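Local coordinates for PTS system, nitrogen regulatory IIA protein (PDB 2A0J) that probably acts as a phosphorylatable regulator of nitrogen metabolism, taking part in phosphoryl transfer of the phosphotransferase system through a type 2 EIIA domain, at residues Ile4-Leu15 / Ser137-Leu146; Lys22-Gly30 / Val44-Glu52. All blocks are in the same frame, centred on the assembly; numbering follows the deposited sequence.

Contact 1. Residues Ile4-Leu15 / Ser137-Leu146; sequences IGEILPLSHIVL and SSAEEVRAIL
The C-terminal helix 139-146 of the EIIA type 2 domain packs against the N-terminal end of the chain, with Arg-143, Ala-139 and Leu-146 meeting Leu-8, Leu-10, Ile-13 and Leu-15. One hydrogen bond crosses the contact: Arg-143 NE donates to Leu-8 O at 3.1 Å. The carbonyl oxygen lies at the edge of the guanidinium, near its plane, but the bond is bent, with an N-H...O angle of 140°. The bend of the arginine chain at chi3 (69°) turns NE toward that carbonyl, while its aliphatic part packs against apolar neighbours, Arg-143 CG lying 3.5 Å from Ile-13 CD1. A long, flexible residue with both an apolar stem and a donor suits this border position.

In the fold, 13-17 is an outermost strand of the mixed sheet, held to strand 77-83 through His-12 and Val-14, and the helix lies over it. Ile-13 on the strand and Leu-15 at the corner that follows both reach the helix. Ala-139 is small enough to let the chain come close: its CB is 3.8 Å from Leu-10 CD2 and 3.9 Å from Ile-13 CG2. Leu-15 and Val-142 pass in opposite senses, with Leu-15 CD2 3.8 Å from Val-142 CG2. At the C-terminal end of the helix, Leu-146 lies roughly perpendicular to Leu-8, Leu-146 CD1 being 3.5 Å from Leu-8 CD2, and both also touch Phe-101. The helix starts with a capping box, in which Glu-141 N donates to Ser-138 OG and Ser-138 N returns a nearly straight 2.6 Å bond to Glu-141 OE1.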
loop_
_atom_site.group_PDB
_atom_site.type_symbol
_atom_site.label_atom_id
_atom_site.label_comp_id
_atom_site.label_asym_id
_atom_site.label_seq_id
_atom_site.Cartn_x
_atom_site.Cartn_y
_atom_site.Cartn_z
ATOM N N ILE A 4 8.730 -9.565 -1.640
ATOM C CA ILE A 4 7.792 -8.554 -2.111
ATOM C C ILE A 4 7.056 -9.127 -3.314
ATOM O O ILE A 4 5.907 -8.773 -3.580
ATOM C CB ILE A 4 8.516 -7.257 -2.555
ATOM C CG1 ILE A 4 9.324 -6.677 -1.392
ATOM C CG2 ILE A 4 7.501 -6.229 -3.030
ATOM C CD1 ILE A 4 10.143 -5.456 -1.758
ATOM N N GLY A 5 7.735 -10.019 -4.032
ATOM C CA GLY A 5 7.151 -10.640 -5.207
ATOM C C GLY A 5 6.050 -11.638 -4.892
ATOM O O GLY A 5 5.017 -11.663 -5.560
ATOM N N GLU A 6 6.262 -12.467 -3.877
ATOM C CA GLU A 6 5.256 -13.450 -3.508
ATOM C C GLU A 6 4.134 -12.782 -2.729
ATOM O O GLU A 6 3.117 -13.404 -2.424
ATOM C CB GLU A 6 5.878 -14.567 -2.669
ATOM C CG GLU A 6 6.516 -14.098 -1.386
ATOM C CD GLU A 6 7.056 -15.246 -0.562
ATOM O OE1 GLU A 6 6.269 -16.159 -0.229
ATOM O OE2 GLU A 6 8.266 -15.234 -0.248
ATOM N N ILE A 7 4.318 -11.505 -2.421
ATOM C CA ILE A 7 3.320 -10.759 -1.674
ATOM C C ILE A 7 2.472 -9.864 -2.573
ATOM O O ILE A 7 1.385 -9.434 -2.184
ATOM C CB ILE A 7 4.008 -9.931 -0.541
ATOM C CG1 ILE A 7 3.628 -10.529 0.817
ATOM C CG2 ILE A 7 3.631 -8.448 -0.615
ATOM C CD1 ILE A 7 3.948 -12.014 0.955
ATOM N N LEU A 8 2.952 -9.610 -3.787
ATOM C CA LEU A 8 2.223 -8.748 -4.712
ATOM C C LEU A 8 1.854 -9.374 -6.069
ATOM O O LEU A 8 2.513 -9.120 -7.075
ATOM C CB LEU A 8 3.021 -7.455 -4.942
ATOM C CG LEU A 8 2.291 -6.265 -5.576
ATOM C CD1 LEU A 8 1.220 -5.765 -4.620
ATOM C CD2 LEU A 8 3.274 -5.149 -5.890
ATOM N N PRO A 9 0.808 -10.219 -6.108
ATOM C CA PRO A 9 0.421 -10.817 -7.386
ATOM C C PRO A 9 -0.299 -9.752 -8.216
ATOM O O PRO A 9 -0.680 -8.706 -7.697
ATOM C CB PRO A 9 -0.506 -11.951 -6.967
ATOM C CG PRO A 9 -1.142 -11.413 -5.754
ATOM C CD PRO A 9 0.032 -10.820 -5.012
ATOM N N LEU A 10 -0.481 -10.016 -9.502
ATOM C CA LEU A 10 -1.146 -9.066 -10.386
ATOM C C LEU A 10 -2.595 -8.836 -9.960
ATOM O O LEU A 10 -3.178 -7.793 -10.256
ATOM C CB LEU A 10 -1.086 -9.579 -11.826
ATOM C CG LEU A 10 0.345 -9.769 -12.348
ATOM C CD1 LEU A 10 0.334 -10.508 -13.678
ATOM C CD2 LEU A 10 1.001 -8.414 -12.501
ATOM N N SER A 11 -3.166 -9.815 -9.262
ATOM C CA SER A 11 -4.541 -9.728 -8.775
ATOM C C SER A 11 -4.677 -8.720 -7.618
ATOM O O SER A 11 -5.788 -8.369 -7.228
ATOM C CB SER A 11 -5.016 -11.103 -8.294
ATOM O OG SER A 11 -4.313 -11.488 -7.124
ATOM N N HIS A 12 -3.546 -8.275 -7.069
ATOM C CA HIS A 12 -3.544 -7.311 -5.962
ATOM C C HIS A 12 -3.099 -5.911 -6.400
ATOM O O HIS A 12 -2.729 -5.083 -5.568
ATOM C CB HIS A 12 -2.626 -7.793 -4.831
ATOM C CG HIS A 12 -3.158 -8.972 -4.072
ATOM N ND1 HIS A 12 -2.436 -9.607 -3.084
ATOM C CD2 HIS A 12 -4.335 -9.633 -4.161
ATOM C CE1 HIS A 12 -3.146 -10.610 -2.601
ATOM N NE2 HIS A 12 -4.302 -10.648 -3.238
ATOM N N ILE A 13 -3.148 -5.661 -7.707
ATOM C CA ILE A 13 -2.752 -4.383 -8.283
ATOM C C ILE A 13 -3.910 -3.723 -9.027
ATOM O O ILE A 13 -4.569 -4.363 -9.839
ATOM C CB ILE A 13 -1.584 -4.576 -9.256
ATOM C CG1 ILE A 13 -0.385 -5.154 -8.496
ATOM C CG2 ILE A 13 -1.248 -3.257 -9.947
ATOM C CD1 ILE A 13 0.769 -5.547 -9.380
ATOM N N VAL A 14 -4.158 -2.447 -8.727
ATOM C CA VAL A 14 -5.226 -1.663 -9.363
ATOM C C VAL A 14 -4.542 -0.475 -10.047
ATOM O O VAL A 14 -3.814 0.285 -9.403
ATOM C CB VAL A 14 -6.254 -1.139 -8.317
ATOM C CG1 VAL A 14 -7.361 -0.352 -9.008
ATOM C CG2 VAL A 14 -6.849 -2.297 -7.547
ATOM N N LEU A 15 -4.781 -0.312 -11.344
ATOM C CA LEU A 15 -4.139 0.749 -12.117
ATOM C C LEU A 15 -4.889 2.063 -12.301
ATOM O O LEU A 15 -4.261 3.099 -12.525
ATOM C CB LEU A 15 -3.779 0.211 -13.505
ATOM C CG LEU A 15 -2.918 -1.052 -13.572
ATOM C CD1 LEU A 15 -2.925 -1.590 -14.993
ATOM C CD2 LEU A 15 -1.504 -0.747 -13.101
ATOM N N SER A 137 1.633 1.201 -18.466
ATOM C CA SER A 137 0.280 0.760 -18.786
ATOM C C SER A 137 -0.194 -0.541 -18.139
ATOM O O SER A 137 -1.369 -0.670 -17.792
ATOM C CB SER A 137 0.132 0.641 -20.307
ATOM O OG SER A 137 0.546 1.831 -20.953
ATOM N N SER A 138 0.709 -1.502 -17.978
ATOM C CA SER A 138 0.339 -2.788 -17.395
ATOM C C SER A 138 0.761 -2.957 -15.944
ATOM O O SER A 138 1.651 -2.253 -15.452
ATOM C CB SER A 138 0.938 -3.937 -18.216
ATOM O OG SER A 138 2.342 -4.022 -18.032
ATOM N N ALA A 139 0.113 -3.908 -15.277
ATOM C CA ALA A 139 0.395 -4.227 -13.884
ATOM C C ALA A 139 1.724 -4.969 -13.805
ATOM O O ALA A 139 2.435 -4.876 -12.806
ATOM C CB ALA A 139 -0.727 -5.085 -13.306
ATOM N N GLU A 140 2.052 -5.709 -14.864
ATOM C CA GLU A 140 3.310 -6.450 -14.917
ATOM C C GLU A 140 4.481 -5.468 -14.830
ATOM O O GLU A 140 5.476 -5.738 -14.159
ATOM C CB GLU A 140 3.413 -7.289 -16.205
ATOM C CG GLU A 140 2.384 -6.976 -17.297
ATOM C CD GLU A 140 1.019 -7.622 -17.064
ATOM O OE1 GLU A 140 0.031 -6.870 -16.935
ATOM O OE2 GLU A 140 0.935 -8.878 -17.022
ATOM N N GLU A 141 4.361 -4.329 -15.508
ATOM C CA GLU A 141 5.400 -3.303 -15.459
ATOM C C GLU A 141 5.507 -2.790 -14.019
ATOM O O GLU A 141 6.607 -2.554 -13.510
ATOM C CB GLU A 141 5.059 -2.141 -16.399
ATOM C CG GLU A 141 5.133 -2.490 -17.878
ATOM C CD GLU A 141 4.437 -1.468 -18.760
ATOM O OE1 GLU A 141 3.200 -1.334 -18.649
ATOM O OE2 GLU A 141 5.123 -0.799 -19.563
ATOM N N VAL A 142 4.359 -2.613 -13.364
ATOM C CA VAL A 142 4.359 -2.154 -11.978
ATOM C C VAL A 142 5.155 -3.116 -11.096
ATOM O O VAL A 142 5.980 -2.687 -10.288
ATOM C CB VAL A 142 2.928 -2.037 -11.426
ATOM C CG1 VAL A 142 2.959 -1.768 -9.933
ATOM C CG2 VAL A 142 2.196 -0.918 -12.147
ATOM N N ARG A 143 4.910 -4.415 -11.258
ATOM C CA ARG A 143 5.621 -5.422 -10.476
ATOM C C ARG A 143 7.111 -5.389 -10.773
ATOM O O ARG A 143 7.933 -5.421 -9.860
ATOM C CB ARG A 143 5.091 -6.831 -10.773
ATOM C CG ARG A 143 3.748 -7.155 -10.147
ATOM C CD ARG A 143 3.354 -8.613 -10.369
ATOM N NE ARG A 143 4.187 -9.561 -9.630
ATOM C CZ ARG A 143 5.299 -10.113 -10.099
ATOM N NH1 ARG A 143 5.727 -9.822 -11.318
ATOM N NH2 ARG A 143 5.984 -10.959 -9.340
ATOM N N ALA A 144 7.451 -5.335 -12.058
ATOM C CA ALA A 144 8.843 -5.306 -12.486
ATOM C C ALA A 144 9.578 -4.155 -11.814
ATOM O O ALA A 144 10.709 -4.314 -11.356
ATOM C CB ALA A 144 8.924 -5.170 -14.013
ATOM N N ILE A 145 8.936 -2.994 -11.754
ATOM C CA ILE A 145 9.554 -1.838 -11.124
ATOM C C ILE A 145 9.662 -2.028 -9.610
ATOM O O ILE A 145 10.718 -1.808 -9.024
ATOM C CB ILE A 145 8.755 -0.548 -11.416
ATOM C CG1 ILE A 145 8.736 -0.283 -12.925
ATOM C CG2 ILE A 145 9.370 0.628 -10.657
ATOM C CD1 ILE A 145 7.750 0.787 -13.355
ATOM N N LEU A 146 8.576 -2.457 -8.977
ATOM C CA LEU A 146 8.586 -2.646 -7.533
ATOM C C LEU A 146 9.488 -3.782 -7.056
ATOM O O LEU A 146 9.725 -3.922 -5.859
ATOM C CB LEU A 146 7.163 -2.867 -7.020
ATOM C CG LEU A 146 6.192 -1.697 -7.181
ATOM C CD1 LEU A 146 4.838 -2.064 -6.588
ATOM C CD2 LEU A 146 6.756 -0.471 -6.498
#

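Contact 2. Residues Lys22-Gly30 / Val44-Glu52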
loop_
_atom_site.group_PDB
_atom_site.type_symbol
_atom_site.label_atom_id
_atom_site.label_comp_id
_atom_site.label_asym_id
_atom_site.label_seq_id
_atom_site.Cartn_x
_atom_site.Cartn_y
_atom_site.Cartn_z
ATOM N N LYS A 22 -9.876 9.282 1.396
ATOM C CA LYS A 22 -8.880 8.394 1.989
ATOM C C LYS A 22 -9.617 7.269 2.717
ATOM O O LYS A 22 -9.113 6.156 2.850
ATOM C CB LYS A 22 -8.020 9.194 2.968
ATOM C CG LYS A 22 -6.790 8.479 3.490
ATOM C CD LYS A 22 -6.059 9.392 4.455
ATOM C CE LYS A 22 -4.771 8.783 4.952
ATOM N NZ LYS A 22 -4.048 9.723 5.858
ATOM N N LYS A 23 -10.817 7.584 3.185
ATOM C CA LYS A 23 -11.671 6.628 3.880
ATOM C C LYS A 23 -12.113 5.595 2.843
ATOM O O LYS A 23 -12.107 4.386 3.099
ATOM C CB LYS A 23 -12.887 7.364 4.452
ATOM C CG LYS A 23 -14.011 6.492 4.974
ATOM C CD LYS A 23 -13.900 6.278 6.471
ATOM C CE LYS A 23 -15.128 5.562 7.016
ATOM N NZ LYS A 23 -16.376 6.343 6.784
ATOM N N ARG A 24 -12.471 6.092 1.663
ATOM C CA ARG A 24 -12.924 5.253 0.559
ATOM C C ARG A 24 -11.785 4.335 0.131
ATOM O O ARG A 24 -11.959 3.124 -0.007
ATOM C CB ARG A 24 -13.354 6.143 -0.611
ATOM C CG ARG A 24 -14.367 5.528 -1.567
ATOM C CD ARG A 24 -13.856 4.247 -2.202
ATOM N NE ARG A 24 -14.680 3.100 -1.827
ATOM C CZ ARG A 24 -15.926 2.900 -2.246
ATOM N NH1 ARG A 24 -16.502 3.771 -3.066
ATOM N NH2 ARG A 24 -16.600 1.833 -1.835
ATOM N N LEU A 25 -10.616 4.928 -0.075
ATOM C CA LEU A 25 -9.429 4.195 -0.475
ATOM C C LEU A 25 -9.141 3.049 0.512
ATOM O O LEU A 25 -8.804 1.928 0.111
ATOM C CB LEU A 25 -8.247 5.170 -0.529
ATOM C CG LEU A 25 -6.878 4.728 -1.047
ATOM C CD1 LEU A 25 -6.980 4.262 -2.487
ATOM C CD2 LEU A 25 -5.910 5.899 -0.942
ATOM N N PHE A 26 -9.277 3.331 1.807
ATOM C CA PHE A 26 -9.022 2.316 2.826
ATOM C C PHE A 26 -10.078 1.211 2.821
ATOM O O PHE A 26 -9.775 0.054 3.113
ATOM C CB PHE A 26 -8.930 2.959 4.222
ATOM C CG PHE A 26 -7.538 3.416 4.594
ATOM C CD1 PHE A 26 -6.900 4.420 3.878
ATOM C CD2 PHE A 26 -6.865 2.838 5.663
ATOM C CE1 PHE A 26 -5.611 4.839 4.220
ATOM C CE2 PHE A 26 -5.576 3.250 6.012
ATOM C CZ PHE A 26 -4.951 4.249 5.291
ATOM N N GLU A 27 -11.317 1.558 2.496
ATOM C CA GLU A 27 -12.367 0.547 2.447
ATOM C C GLU A 27 -12.080 -0.435 1.322
ATOM O O GLU A 27 -12.188 -1.643 1.501
ATOM C CB GLU A 27 -13.733 1.195 2.242
ATOM C CG GLU A 27 -14.293 1.826 3.504
ATOM C CD GLU A 27 -15.621 2.507 3.275
ATOM O OE1 GLU A 27 -16.230 2.958 4.265
ATOM O OE2 GLU A 27 -16.055 2.596 2.106
ATOM N N GLU A 28 -11.695 0.094 0.168
ATOM C CA GLU A 28 -11.374 -0.734 -0.980
ATOM C C GLU A 28 -10.174 -1.644 -0.694
ATOM O O GLU A 28 -10.074 -2.745 -1.242
ATOM C CB GLU A 28 -11.075 0.152 -2.191
ATOM C CG GLU A 28 -11.949 -0.155 -3.400
ATOM C CD GLU A 28 -11.772 -1.575 -3.906
ATOM O OE1 GLU A 28 -10.680 -1.903 -4.414
ATOM O OE2 GLU A 28 -12.732 -2.365 -3.793
ATOM N N ALA A 29 -9.262 -1.183 0.160
ATOM C CA ALA A 29 -8.083 -1.970 0.507
ATOM C C ALA A 29 -8.495 -3.182 1.338
ATOM O O ALA A 29 -8.011 -4.291 1.106
ATOM C CB ALA A 29 -7.084 -1.116 1.277
ATOM N N GLY A 30 -9.394 -2.970 2.298
ATOM C CA GLY A 30 -9.857 -4.070 3.123
ATOM C C GLY A 30 -10.391 -5.190 2.246
ATOM O O GLY A 30 -10.186 -6.375 2.517
ATOM N N VAL A 44 -9.717 -5.859 8.417
ATOM C CA VAL A 44 -8.544 -5.410 7.681
ATOM C C VAL A 44 -8.544 -3.880 7.679
ATOM O O VAL A 44 -7.503 -3.245 7.809
ATOM C CB VAL A 44 -8.580 -5.941 6.234
ATOM C CG1 VAL A 44 -7.587 -5.173 5.354
ATOM C CG2 VAL A 44 -8.262 -7.440 6.235
ATOM N N PHE A 45 -9.731 -3.303 7.540
ATOM C CA PHE A 45 -9.909 -1.861 7.539
ATOM C C PHE A 45 -9.474 -1.254 8.874
ATOM O O PHE A 45 -8.669 -0.326 8.913
ATOM C CB PHE A 45 -11.377 -1.515 7.288
ATOM C CG PHE A 45 -11.664 -0.043 7.331
ATOM C CD1 PHE A 45 -11.453 0.754 6.213
ATOM C CD2 PHE A 45 -12.117 0.556 8.500
ATOM C CE1 PHE A 45 -11.686 2.126 6.262
ATOM C CE2 PHE A 45 -12.352 1.928 8.559
ATOM C CZ PHE A 45 -12.136 2.713 7.438
ATOM N N GLU A 46 -10.018 -1.776 9.969
ATOM C CA GLU A 46 -9.691 -1.270 11.294
ATOM C C GLU A 46 -8.197 -1.346 11.576
ATOM O O GLU A 46 -7.616 -0.469 12.208
ATOM C CB GLU A 46 -10.454 -2.058 12.360
ATOM C CG GLU A 46 -11.261 -1.174 13.303
ATOM C CD GLU A 46 -12.250 -0.286 12.564
ATOM O OE1 GLU A 46 -13.118 -0.825 11.846
ATOM O OE2 GLU A 46 -12.159 0.951 12.700
ATOM N N CYS A 47 -7.579 -2.412 11.099
ATOM C CA CYS A 47 -6.166 -2.609 11.307
ATOM C C CYS A 47 -5.332 -1.512 10.629
ATOM O O CYS A 47 -4.396 -0.979 11.223
ATOM C CB CYS A 47 -5.779 -3.992 10.785
ATOM S SG CYS A 47 -4.128 -4.468 11.211
ATOM N N LEU A 48 -5.673 -1.172 9.391
ATOM C CA LEU A 48 -4.947 -0.132 8.664
ATOM C C LEU A 48 -5.217 1.255 9.249
ATOM O O LEU A 48 -4.312 2.091 9.331
ATOM C CB LEU A 48 -5.352 -0.139 7.188
ATOM C CG LEU A 48 -5.284 -1.486 6.456
ATOM C CD1 LEU A 48 -5.805 -1.301 5.037
ATOM C CD2 LEU A 48 -3.847 -2.040 6.462
ATOM N N PHE A 49 -6.466 1.482 9.660
ATOM C CA PHE A 49 -6.898 2.758 10.228
ATOM C C PHE A 49 -6.423 2.972 11.669
ATOM O O PHE A 49 -6.296 4.109 12.129
ATOM C CB PHE A 49 -8.428 2.866 10.162
ATOM C CG PHE A 49 -8.927 4.159 9.546
ATOM C CD1 PHE A 49 -8.517 4.550 8.270
ATOM C CD2 PHE A 49 -9.833 4.970 10.231
ATOM C CE1 PHE A 49 -9.002 5.728 7.685
ATOM C CE2 PHE A 49 -10.321 6.147 9.653
ATOM C CZ PHE A 49 -9.903 6.523 8.379
ATOM N N ALA A 50 -6.166 1.885 12.387
ATOM C CA ALA A 50 -5.692 1.999 13.757
ATOM C C ALA A 50 -4.308 2.648 13.715
ATOM O O ALA A 50 -3.902 3.358 14.642
ATOM C CB ALA A 50 -5.613 0.615 14.403
ATOM N N ARG A 51 -3.601 2.406 12.619
ATOM C CA ARG A 51 -2.256 2.939 12.413
ATOM C C ARG A 51 -2.268 4.348 11.827
ATOM O O ARG A 51 -1.523 5.221 12.278
ATOM C CB ARG A 51 -1.463 2.008 11.486
ATOM C CG ARG A 51 -0.136 2.583 11.019
ATOM C CD ARG A 51 0.779 2.906 12.196
ATOM N NE ARG A 51 2.001 3.569 11.751
ATOM C CZ ARG A 51 2.056 4.823 11.315
ATOM N NH1 ARG A 51 0.954 5.577 11.269
ATOM N NH2 ARG A 51 3.213 5.319 10.903
ATOM N N GLU A 52 -3.110 4.551 10.817
ATOM C CA GLU A 52 -3.253 5.840 10.138
ATOM C C GLU A 52 -3.659 6.872 11.189
ATOM O O GLU A 52 -3.387 8.061 11.068
ATOM C CB GLU A 52 -4.333 5.716 9.052
ATOM C CG GLU A 52 -4.214 6.682 7.885
ATOM C CD GLU A 52 -2.870 6.608 7.175
ATOM O OE1 GLU A 52 -2.350 5.484 6.985
ATOM O OE2 GLU A 52 -2.340 7.676 6.792
#
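Lys-22 NZ and Glu-52 OE2 form a salt bridge of 2.8 Å between helices 22-33 and 41-52, which cross obliquely on one side of the EIIA sheet; the axes of the two short segments approach to 8.6 Å, with 135° between their N-to-C directions. The lysine has CG anti to the backbone N, and its extended chain beyond CG carries NZ across to Glu-52. Its ammonium meets OE2 on the anti side, 32° out of the carboxylate plane, and also donates to Phe-89 O. The other oxygen, OE1, is hydrogen-bonded to Thr-57 OG1, so both carboxylate oxygens are engaged.

Next to this pair, Phe-26 is a knob in a hole made by Phe-45, Leu-48, Phe-49 and Glu-52, a place for a large, flat apolar residue. Phe-49 turns an edge to one of its faces in a T-shaped stack, the centroids 5.3 Å apart and the planes at 72°. Leu-48 CB approaches Phe-26 CE2 at 3.6 Å, and Glu-52 OE1 lies at the edge of the Phe-26 ring, 3.3 Å from Phe-26 CZ. Phe-45 packs its CE1 against Phe-26 CB at 3.5 Å; Glu-27 N and Lys-23 O lie at the Phe-45 ring edge, and Glu-27 CG is near Phe-45 CE1. Toward the end of segment 22-30 the residues shrink: Ala-29 CB touches Leu-48 CD1, and Gly-30, without a side chain, lets Val-44 CG1 come within 3.4 Å of Gly-30 CA.

Overall arrangement
From the N terminus, residues 4-15, running from helix 3-7 into edge strand 13-17, form the first half of contact 1, whose partner, helix 139-146, arrives only at the C-terminal end. Contact 1 therefore closes a loop of 121 residues and brings the two ends of the chain together. Within that loop, helix 22-33 follows directly on strand 13-17 and meets helix 41-52 after a short connection, so contact 2 closes a much smaller loop without crossing the larger one. The contacts do not touch: their centres lie about 20 Å apart, on opposite sides of the chain's centre. Residues of both contacts pack against strand 97-106 of the mixed sheet.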